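Local coordinates for fructose-2,6-bisphosphatase TIGAR B (Danio rerio, PDB 3E9D), which probably hydrolyses fructose-2,6-bisphosphate, and fructose-1,6-bisphosphate as well, and so holds back glycolysis in favour of the pentose phosphate pathway, at residues S138-M143 / F223-H228. Numbering follows the deposited sequence.
Sequences SLFQRM and FIFTIH
With CG anti to its own carbonyl carbon, Phe-140 sends its ring out from the helix to meet both Ile-227 and Phe-225 of the strand. Ile-227 meets it with both branches: CG1 takes the position between the backbone N and the carbonyl carbon (chi1 61°), which leaves CG2 beside the N and aimed at the ring. CG2 of Ile-227 sits almost exactly over the ring centre, 3.8 Å from the centroid of the Phe-140 ring, and makes a CH-pi contact only 6° off the normal. The longer branch reaches back to the helix itself, where CD1 of Ile-227 lies 3.8 Å from the carbonyl O of Phe-140 and also touches its CB. At its outer end the phenylalanine ring meets the second aromatic, CE1 of Phe-140 approaching CD1 of Phe-225 to 3.8 Å. The two rings are inclined at 62°, with centroids 5.8 Å apart, an oblique pairing. All three side chains are buried, and the contacts between them are apolar. Without the ring, as with an alanine at Phe-140, CG2 of Ile-227 would probably lose the aromatic face it rests on, Phe-225 would lose this neighbour, and a gap is likely to open between helix and strand. The ring of Phe-225 also meets that of Phe-4 on the adjacent strand 2-10, with the planes nearly parallel, while Leu-139 and Met-143 carry the helix on to Phe-55 of strand 53-56. Helix 125-146 thus packs on strand 220-230 and other strands of the mixed sheet, away from the catalytic residues, in the layered alpha/beta architecture characteristic of the histidine phosphatase fold.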
loop_
_atom_site.group_PDB
_atom_site.type_symbol
_atom_site.label_atom_id
_atom_site.label_comp_id
_atom_site.label_asym_id
_atom_site.label_seq_id
_atom_site.Cartn_x
_atom_site.Cartn_y
_atom_site.Cartn_z
ATOM N N SER A 138 -1.582 -9.083 11.219
ATOM C CA SER A 138 -1.659 -8.054 12.252
ATOM C C SER A 138 -2.818 -7.055 12.007
ATOM O O SER A 138 -3.560 -6.688 12.936
ATOM C CB SER A 138 -0.310 -7.315 12.278
ATOM O OG SER A 138 -0.292 -6.283 13.237
ATOM N N LEU A 139 -2.950 -6.615 10.754
ATOM C CA LEU A 139 -4.022 -5.729 10.317
ATOM C C LEU A 139 -5.413 -6.306 10.613
ATOM O O LEU A 139 -6.246 -5.626 11.208
ATOM C CB LEU A 139 -3.904 -5.435 8.814
ATOM C CG LEU A 139 -5.046 -4.623 8.187
ATOM C CD1 LEU A 139 -5.005 -3.193 8.748
ATOM C CD2 LEU A 139 -4.958 -4.632 6.651
ATOM N N PHE A 140 -5.656 -7.538 10.179
ATOM C CA PHE A 140 -6.954 -8.175 10.406
ATOM C C PHE A 140 -7.289 -8.223 11.904
ATOM O O PHE A 140 -8.422 -7.921 12.309
ATOM C CB PHE A 140 -7.017 -9.612 9.845
ATOM C CG PHE A 140 -6.896 -9.715 8.333
ATOM C CD1 PHE A 140 -6.964 -8.592 7.512
ATOM C CD2 PHE A 140 -6.733 -10.967 7.739
ATOM C CE1 PHE A 140 -6.854 -8.712 6.123
ATOM C CE2 PHE A 140 -6.627 -11.100 6.343
ATOM C CZ PHE A 140 -6.678 -9.969 5.540
ATOM N N GLN A 141 -6.315 -8.638 12.710
ATOM C CA GLN A 141 -6.535 -8.799 14.144
ATOM C C GLN A 141 -6.870 -7.449 14.789
ATOM O O GLN A 141 -7.826 -7.345 15.566
ATOM C CB GLN A 141 -5.327 -9.465 14.818
ATOM C CG GLN A 141 -5.450 -9.614 16.349
ATOM C CD GLN A 141 -6.627 -10.503 16.779
ATOM O OE1 GLN A 141 -6.932 -11.517 16.139
ATOM N NE2 GLN A 141 -7.287 -10.125 17.878
ATOM N N ARG A 142 -6.110 -6.419 14.429
ATOM C CA ARG A 142 -6.355 -5.070 14.942
ATOM C C ARG A 142 -7.699 -4.484 14.489
ATOM O O ARG A 142 -8.384 -3.857 15.281
ATOM C CB ARG A 142 -5.207 -4.114 14.568
ATOM C CG ARG A 142 -5.348 -2.708 15.212
ATOM C CD ARG A 142 -4.319 -1.727 14.667
ATOM N NE ARG A 142 -2.961 -2.119 15.054
ATOM C CZ ARG A 142 -2.345 -1.708 16.165
ATOM N NH1 ARG A 142 -2.955 -0.881 17.009
ATOM N NH2 ARG A 142 -1.117 -2.127 16.432
ATOM N N MET A 143 -8.062 -4.667 13.217
ATOM C CA MET A 143 -9.345 -4.157 12.704
ATOM C C MET A 143 -10.506 -4.874 13.401
ATOM O O MET A 143 -11.504 -4.252 13.784
ATOM C CB MET A 143 -9.475 -4.315 11.174
ATOM C CG MET A 143 -8.478 -3.484 10.311
ATOM S SD MET A 143 -8.472 -1.685 10.661
ATOM C CE MET A 143 -7.068 -1.628 11.741
ATOM N N PHE A 223 -8.451 -1.637 -1.994
ATOM C CA PHE A 223 -9.054 -2.959 -1.912
ATOM C C PHE A 223 -10.094 -2.928 -0.795
ATOM O O PHE A 223 -9.935 -2.195 0.184
ATOM C CB PHE A 223 -8.009 -4.053 -1.581
ATOM C CG PHE A 223 -7.022 -4.315 -2.693
ATOM C CD1 PHE A 223 -7.201 -5.400 -3.548
ATOM C CD2 PHE A 223 -5.915 -3.481 -2.881
ATOM C CE1 PHE A 223 -6.299 -5.649 -4.600
ATOM C CE2 PHE A 223 -4.997 -3.724 -3.921
ATOM C CZ PHE A 223 -5.201 -4.821 -4.785
ATOM N N ILE A 224 -11.156 -3.714 -0.968
ATOM C CA ILE A 224 -12.124 -3.955 0.081
ATOM C C ILE A 224 -11.960 -5.401 0.561
ATOM O O ILE A 224 -11.981 -6.350 -0.259
ATOM C CB ILE A 224 -13.584 -3.762 -0.430
ATOM C CG1 ILE A 224 -13.737 -2.476 -1.274
ATOM C CG2 ILE A 224 -14.574 -3.802 0.757
ATOM C CD1 ILE A 224 -13.300 -1.184 -0.557
ATOM N N PHE A 225 -11.803 -5.566 1.876
ATOM C CA PHE A 225 -11.625 -6.888 2.492
ATOM C C PHE A 225 -12.871 -7.283 3.268
ATOM O O PHE A 225 -13.479 -6.462 3.962
ATOM C CB PHE A 225 -10.471 -6.853 3.497
ATOM C CG PHE A 225 -9.115 -6.695 2.874
ATOM C CD1 PHE A 225 -8.294 -7.810 2.699
ATOM C CD2 PHE A 225 -8.652 -5.443 2.471
ATOM C CE1 PHE A 225 -7.014 -7.682 2.145
ATOM C CE2 PHE A 225 -7.383 -5.304 1.881
ATOM C CZ PHE A 225 -6.560 -6.422 1.731
ATOM N N THR A 226 -13.251 -8.546 3.157
ATOM C CA THR A 226 -14.226 -9.110 4.078
ATOM C C THR A 226 -13.530 -10.229 4.833
ATOM O O THR A 226 -12.956 -11.138 4.220
ATOM C CB THR A 226 -15.470 -9.630 3.348
ATOM O OG1 THR A 226 -16.148 -8.516 2.750
ATOM C CG2 THR A 226 -16.412 -10.324 4.323
ATOM N N ILE A 227 -13.561 -10.141 6.159
ATOM C CA ILE A 227 -12.854 -11.094 7.000
ATOM C C ILE A 227 -13.822 -11.851 7.919
ATOM O O ILE A 227 -14.813 -11.271 8.407
ATOM C CB ILE A 227 -11.680 -10.455 7.784
ATOM C CG1 ILE A 227 -12.159 -9.347 8.718
ATOM C CG2 ILE A 227 -10.586 -9.885 6.809
ATOM C CD1 ILE A 227 -11.054 -8.864 9.724
ATOM N N HIS A 228 -13.503 -13.138 8.115
ATOM C CA HIS A 228 -14.231 -14.095 8.951
ATOM C C HIS A 228 -13.289 -14.665 10.010
ATOM O O HIS A 228 -12.087 -14.765 9.798
ATOM C CB HIS A 228 -14.753 -15.284 8.105
ATOM C CG HIS A 228 -15.945 -14.957 7.255
ATOM N ND1 HIS A 228 -16.947 -15.873 6.992
ATOM C CD2 HIS A 228 -16.288 -13.823 6.585
ATOM C CE1 HIS A 228 -17.858 -15.313 6.210
ATOM N NE2 HIS A 228 -17.487 -14.067 5.957
#